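Side-chain contacts in ribonucleoside-diphosphate reductase (Pseudomonas aeruginosa, PDB 5IM3), which probably reduces ribonucleoside diphosphates to the deoxyribonucleotides needed for DNA synthesis, under allosteric control by bound nucleotides such as dATP: residues A[276-281]-A[330-335]; A[618-623]-A[693-698]. One frame throughout, in Å; residues are numbered along the deposited sequence.

Contact 1: A[276-281]-A[330-335]; sequences KEFDLE and LAIEEK
The far end of the Phe278 ring touches Ala331 and Ile332. Its CG lies beside the backbone N (chi1 -78°), which brings the ring end close to the 330-335 loop although the side chain does not start out in that direction. The CG2 methyl of Ile332 meets the ring at its edge, in the ring plane, with CG2 3.9 Å from Phe278 CE1. The two side chains cross obliquely. In Ile332, CG1 takes the cramped place between N and the carbonyl carbon (chi1 55°). CG2 is left next to the ring edge, while the longer branch leads away.

Ala331 adds two contacts, one through its backbone O and one through CB. Its O lies 3.9 Å from Phe278 CZ, at a slant to the ring, and its CB is 4.4 Å from the same CZ. No hydrogen bond joins the segments. Ala331 O instead accepts from Glu334 N at 3.2 Å, which closes a type I beta turn. Arg337 makes a cation-pi contact with Phe278 and a salt bridge with Glu277. Glu338 accepts from Asp279 N. Asp279 is itself the N-cap of helix 280-286. The site is thus a buried aromatic residue set against a type I beta turn of the all-alpha domain, the turn that links helices 319-330 and 337-349.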
loop_
_atom_site.group_PDB
_atom_site.type_symbol
_atom_site.label_atom_id
_atom_site.label_comp_id
_atom_site.label_asym_id
_atom_site.label_seq_id
_atom_site.Cartn_x
_atom_site.Cartn_y
_atom_site.Cartn_z
ATOM N N LYS A 276 69.623 4.692 -4.381
ATOM C CA LYS A 276 70.896 4.960 -5.038
ATOM C C LYS A 276 71.931 3.881 -4.755
ATOM O O LYS A 276 72.935 3.801 -5.470
ATOM C CB LYS A 276 71.447 6.315 -4.598
ATOM C CG LYS A 276 70.660 7.497 -5.116
ATOM C CD LYS A 276 71.222 8.801 -4.584
ATOM C CE LYS A 276 70.477 9.990 -5.157
ATOM N NZ LYS A 276 70.933 11.278 -4.569
ATOM N N GLU A 277 71.719 3.057 -3.730
ATOM C CA GLU A 277 72.632 1.959 -3.434
ATOM C C GLU A 277 72.485 0.793 -4.404
ATOM O O GLU A 277 73.253 -0.170 -4.307
ATOM C CB GLU A 277 72.416 1.469 -1.999
ATOM C CG GLU A 277 72.667 2.533 -0.931
ATOM C CD GLU A 277 72.273 2.074 0.463
ATOM O OE1 GLU A 277 71.669 0.985 0.586
ATOM O OE2 GLU A 277 72.563 2.803 1.436
ATOM N N PHE A 278 71.520 0.848 -5.318
ATOM C CA PHE A 278 71.365 -0.178 -6.334
ATOM C C PHE A 278 72.313 0.084 -7.498
ATOM O O PHE A 278 72.811 1.197 -7.692
ATOM C CB PHE A 278 69.928 -0.224 -6.854
ATOM C CG PHE A 278 68.964 -0.923 -5.939
ATOM C CD1 PHE A 278 68.349 -0.240 -4.902
ATOM C CD2 PHE A 278 68.653 -2.261 -6.130
ATOM C CE1 PHE A 278 67.452 -0.879 -4.065
ATOM C CE2 PHE A 278 67.755 -2.905 -5.295
ATOM C CZ PHE A 278 67.154 -2.213 -4.263
ATOM N N ASP A 279 72.556 -0.963 -8.282
ATOM C CA ASP A 279 73.353 -0.846 -9.502
ATOM C C ASP A 279 72.397 -0.457 -10.621
ATOM O O ASP A 279 71.813 -1.306 -11.295
ATOM C CB ASP A 279 74.088 -2.147 -9.800
ATOM C CG ASP A 279 75.096 -2.000 -10.918
ATOM O OD1 ASP A 279 74.771 -1.349 -11.932
ATOM O OD2 ASP A 279 76.218 -2.531 -10.778
ATOM N N LEU A 280 72.242 0.852 -10.825
ATOM C CA LEU A 280 71.229 1.339 -11.754
ATOM C C LEU A 280 71.557 0.977 -13.197
ATOM O O LEU A 280 70.642 0.799 -14.009
ATOM C CB LEU A 280 71.069 2.850 -11.600
ATOM C CG LEU A 280 70.720 3.305 -10.178
ATOM C CD1 LEU A 280 70.697 4.823 -10.079
ATOM C CD2 LEU A 280 69.385 2.720 -9.728
ATOM N N GLU A 281 72.843 0.865 -13.542
ATOM C CA GLU A 281 73.200 0.447 -14.895
ATOM C C GLU A 281 72.674 -0.954 -15.178
ATOM O O GLU A 281 72.089 -1.211 -16.237
ATOM C CB GLU A 281 74.719 0.509 -15.081
ATOM C CG GLU A 281 75.174 0.415 -16.533
ATOM C CD GLU A 281 75.681 -0.964 -16.911
ATOM O OE1 GLU A 281 75.387 -1.934 -16.185
ATOM O OE2 GLU A 281 76.390 -1.078 -17.933
ATOM N N LEU A 330 60.903 -2.931 -2.640
ATOM C CA LEU A 330 60.661 -4.205 -1.979
ATOM C C LEU A 330 61.925 -5.031 -1.788
ATOM O O LEU A 330 61.876 -6.039 -1.074
ATOM C CB LEU A 330 59.635 -5.016 -2.778
ATOM C CG LEU A 330 58.209 -4.452 -2.780
ATOM C CD1 LEU A 330 57.317 -5.273 -3.700
ATOM C CD2 LEU A 330 57.633 -4.414 -1.366
ATOM N N ALA A 331 63.048 -4.628 -2.390
ATOM C CA ALA A 331 64.291 -5.386 -2.309
ATOM C C ALA A 331 65.426 -4.620 -1.634
ATOM O O ALA A 331 66.582 -5.055 -1.720
ATOM C CB ALA A 331 64.729 -5.821 -3.711
ATOM N N ILE A 332 65.142 -3.503 -0.958
ATOM C CA ILE A 332 66.205 -2.707 -0.354
ATOM C C ILE A 332 66.941 -3.436 0.762
ATOM O O ILE A 332 67.952 -2.927 1.251
ATOM C CB ILE A 332 65.671 -1.369 0.206
ATOM C CG1 ILE A 332 64.519 -1.611 1.181
ATOM C CG2 ILE A 332 65.235 -0.451 -0.912
ATOM C CD1 ILE A 332 64.138 -0.377 1.975
ATOM N N GLU A 333 66.458 -4.600 1.193
ATOM C CA GLU A 333 67.112 -5.350 2.260
ATOM C C GLU A 333 67.461 -6.773 1.847
ATOM O O GLU A 333 67.887 -7.566 2.694
ATOM C CB GLU A 333 66.234 -5.366 3.515
ATOM C CG GLU A 333 66.070 -3.995 4.147
ATOM C CD GLU A 333 65.352 -4.042 5.479
ATOM O OE1 GLU A 333 65.373 -5.109 6.130
ATOM O OE2 GLU A 333 64.768 -3.009 5.874
ATOM N N GLU A 334 67.300 -7.113 0.572
ATOM C CA GLU A 334 67.732 -8.410 0.076
ATOM C C GLU A 334 69.253 -8.474 0.001
ATOM O O GLU A 334 69.933 -7.459 -0.167
ATOM C CB GLU A 334 67.133 -8.671 -1.307
ATOM C CG GLU A 334 65.627 -8.876 -1.315
ATOM C CD GLU A 334 65.237 -10.309 -1.021
ATOM O OE1 GLU A 334 66.123 -11.107 -0.657
ATOM O OE2 GLU A 334 64.044 -10.642 -1.169
ATOM N N LYS A 335 69.789 -9.690 0.129
ATOM C CA LYS A 335 71.226 -9.885 -0.039
ATOM C C LYS A 335 71.654 -9.574 -1.468
ATOM O O LYS A 335 72.655 -8.885 -1.695
ATOM C CB LYS A 335 71.610 -11.317 0.332
ATOM C CG LYS A 335 71.279 -11.705 1.763
ATOM C CD LYS A 335 71.669 -13.150 2.043
ATOM C CE LYS A 335 71.280 -13.569 3.452
ATOM N NZ LYS A 335 71.996 -12.774 4.486
#

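Contact 2: A[618-623]-A[693-698]; sequences LDTAKL and SYYAIQ
In Tyr695, CG stands anti to the carbonyl carbon (chi1 -62°), and this sends the ring out from helix 679-707 toward the start of helix 620-640. In Thr620, CG2 is anti to the backbone N and OG1 lies beside the backbone N, which in the model puts the methyl against the phenol oxygen. The two side chains cross at about a right angle. Thr620 CG2 is modelled 3.0 Å from Tyr695 OH, which is short for a methyl and an oxygen. The exact turn of the threonine is therefore doubtful.

The carbonyl of Thr620 also approaches the ring. Its O is 3.7 Å from Tyr695 CE2 and 3.6 Å from Tyr695 OH, slanting to the ring. No hydrogen bond spans the two segments. Leu623, one turn further along its helix, adds an apolar contact: its CG lies 4.3 Å from Tyr695 CD2, again at a slant. The leucine is buried, whereas Thr620 sits at the exposed side of the contact.

This is helix-to-helix packing in the alpha-beta barrel domain. Helix 620-640 lies in the connection between strands 600-608 and 659-663, which pair in parallel. Helix 679-707 comes later, after strand 659-663 and the short helix 665-672. Tyr695 also touches Glu624 and Val627 of helix 620-640.

Asp619 is the N-cap of helix 620-640. Its OD1 accepts from Lys622 N at 3.1 Å. The bond is nearly straight (175° at the hydrogen), but the N-H comes from above the carboxylate plane, 68° out of it. This caps the first turn of the helix, where Thr620 presents its carbonyl to the tyrosine. At the far end of its side chain, Lys622 gives a hydrogen bond from NZ to Asn611 O.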
loop_
_atom_site.group_PDB
_atom_site.type_symbol
_atom_site.label_atom_id
_atom_site.label_comp_id
_atom_site.label_asym_id
_atom_site.label_seq_id
_atom_site.Cartn_x
_atom_site.Cartn_y
_atom_site.Cartn_z
ATOM N N LEU A 618 44.810 -24.158 -17.224
ATOM C CA LEU A 618 45.601 -23.500 -16.194
ATOM C C LEU A 618 47.055 -23.936 -16.322
ATOM O O LEU A 618 47.355 -25.134 -16.294
ATOM C CB LEU A 618 45.053 -23.840 -14.809
ATOM C CG LEU A 618 45.764 -23.208 -13.611
ATOM C CD1 LEU A 618 45.524 -21.704 -13.562
ATOM C CD2 LEU A 618 45.311 -23.865 -12.319
ATOM N N ASP A 619 47.955 -22.968 -16.473
ATOM C CA ASP A 619 49.386 -23.250 -16.577
ATOM C C ASP A 619 49.912 -23.523 -15.172
ATOM O O ASP A 619 50.427 -22.638 -14.488
ATOM C CB ASP A 619 50.124 -22.096 -17.242
ATOM C CG ASP A 619 51.528 -22.474 -17.670
ATOM O OD1 ASP A 619 52.105 -23.408 -17.071
ATOM O OD2 ASP A 619 52.051 -21.839 -18.610
ATOM N N THR A 620 49.770 -24.779 -14.749
ATOM C CA THR A 620 50.221 -25.204 -13.428
ATOM C C THR A 620 51.674 -24.814 -13.172
ATOM O O THR A 620 52.022 -24.361 -12.076
ATOM C CB THR A 620 50.029 -26.720 -13.312
ATOM O OG1 THR A 620 48.633 -27.030 -13.426
ATOM C CG2 THR A 620 50.529 -27.244 -12.005
ATOM N N ALA A 621 52.539 -24.980 -14.177
ATOM C CA ALA A 621 53.966 -24.735 -13.986
ATOM C C ALA A 621 54.254 -23.254 -13.767
ATOM O O ALA A 621 54.961 -22.880 -12.823
ATOM C CB ALA A 621 54.750 -25.261 -15.189
ATOM N N LYS A 622 53.720 -22.391 -14.638
ATOM C CA LYS A 622 53.967 -20.960 -14.502
ATOM C C LYS A 622 53.382 -20.418 -13.206
ATOM O O LYS A 622 53.883 -19.427 -12.662
ATOM C CB LYS A 622 53.383 -20.214 -15.702
ATOM C CG LYS A 622 53.690 -18.723 -15.724
ATOM C CD LYS A 622 53.035 -18.027 -16.908
ATOM C CE LYS A 622 53.372 -16.544 -16.932
ATOM N NZ LYS A 622 52.667 -15.823 -18.027
ATOM N N LEU A 623 52.329 -21.059 -12.697
ATOM C CA LEU A 623 51.681 -20.586 -11.480
ATOM C C LEU A 623 52.603 -20.724 -10.275
ATOM O O LEU A 623 52.653 -19.833 -9.419
ATOM C CB LEU A 623 50.384 -21.361 -11.259
ATOM C CG LEU A 623 49.482 -20.911 -10.110
ATOM C CD1 LEU A 623 48.968 -19.495 -10.330
ATOM C CD2 LEU A 623 48.331 -21.892 -9.970
ATOM N N SER A 693 47.217 -22.839 -3.393
ATOM C CA SER A 693 47.458 -23.097 -1.976
ATOM C C SER A 693 48.702 -23.949 -1.775
ATOM O O SER A 693 49.546 -23.648 -0.921
ATOM C CB SER A 693 46.244 -23.784 -1.361
ATOM O OG SER A 693 46.579 -24.343 -0.109
ATOM N N TYR A 694 48.821 -25.034 -2.543
ATOM C CA TYR A 694 49.997 -25.890 -2.451
ATOM C C TYR A 694 51.272 -25.085 -2.670
ATOM O O TYR A 694 52.216 -25.161 -1.877
ATOM C CB TYR A 694 49.883 -27.021 -3.474
ATOM C CG TYR A 694 50.921 -28.110 -3.331
ATOM C CD1 TYR A 694 52.183 -27.971 -3.891
ATOM C CD2 TYR A 694 50.631 -29.286 -2.649
ATOM C CE1 TYR A 694 53.130 -28.966 -3.769
ATOM C CE2 TYR A 694 51.574 -30.289 -2.524
ATOM C CZ TYR A 694 52.821 -30.122 -3.083
ATOM O OH TYR A 694 53.763 -31.116 -2.961
ATOM N N TYR A 695 51.305 -24.290 -3.742
ATOM C CA TYR A 695 52.498 -23.514 -4.062
ATOM C C TYR A 695 52.758 -22.433 -3.021
ATOM O O TYR A 695 53.906 -22.212 -2.622
ATOM C CB TYR A 695 52.350 -22.905 -5.455
ATOM C CG TYR A 695 52.222 -23.949 -6.536
ATOM C CD1 TYR A 695 53.013 -25.091 -6.507
ATOM C CD2 TYR A 695 51.304 -23.808 -7.569
ATOM C CE1 TYR A 695 52.909 -26.051 -7.473
ATOM C CE2 TYR A 695 51.193 -24.773 -8.545
ATOM C CZ TYR A 695 52.007 -25.890 -8.476
ATOM O OH TYR A 695 51.916 -26.856 -9.424
ATOM N N ALA A 696 51.708 -21.748 -2.569
ATOM C CA ALA A 696 51.890 -20.716 -1.555
ATOM C C ALA A 696 52.450 -21.313 -0.271
ATOM O O ALA A 696 53.415 -20.795 0.304
ATOM C CB ALA A 696 50.563 -20.001 -1.293
ATOM N N ILE A 697 51.867 -22.421 0.187
ATOM C CA ILE A 697 52.380 -23.080 1.382
ATOM C C ILE A 697 53.805 -23.563 1.144
ATOM O O ILE A 697 54.681 -23.406 2.002
ATOM C CB ILE A 697 51.440 -24.228 1.799
ATOM C CG1 ILE A 697 50.096 -23.653 2.268
ATOM C CG2 ILE A 697 52.081 -25.081 2.902
ATOM C CD1 ILE A 697 49.047 -24.694 2.601
ATOM N N GLN A 698 54.063 -24.150 -0.029
ATOM C CA GLN A 698 55.411 -24.611 -0.342
ATOM C C GLN A 698 56.400 -23.451 -0.365
ATOM O O GLN A 698 57.544 -23.591 0.086
ATOM C CB GLN A 698 55.415 -25.344 -1.682
ATOM C CG GLN A 698 56.756 -25.949 -2.045
ATOM C CD GLN A 698 56.738 -26.656 -3.382
ATOM O OE1 GLN A 698 56.179 -26.151 -4.356
ATOM N NE2 GLN A 698 57.343 -27.836 -3.436
#

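Both segments of contact 1 come before those of contact 2 in the sequence. Their centres are 28 Å apart and their nearest atoms about 15 Å, so they do not touch. Segment 330-335 belongs to the all-alpha domain, and contact 2 to the barrel domain. The helices of contact 2 nevertheless connect the two. Helix 620-640 starts at contact 2, and further on its Met633 and Ile640 pack on Leu330 and Ile332. Glu334 forms salt bridges with Arg632 of that helix and Arg707 of helix 679-707. The two helices that meet at contact 2 thus both reach the all-alpha domain further along. Both contacts lie away from the annotated nucleotide sites.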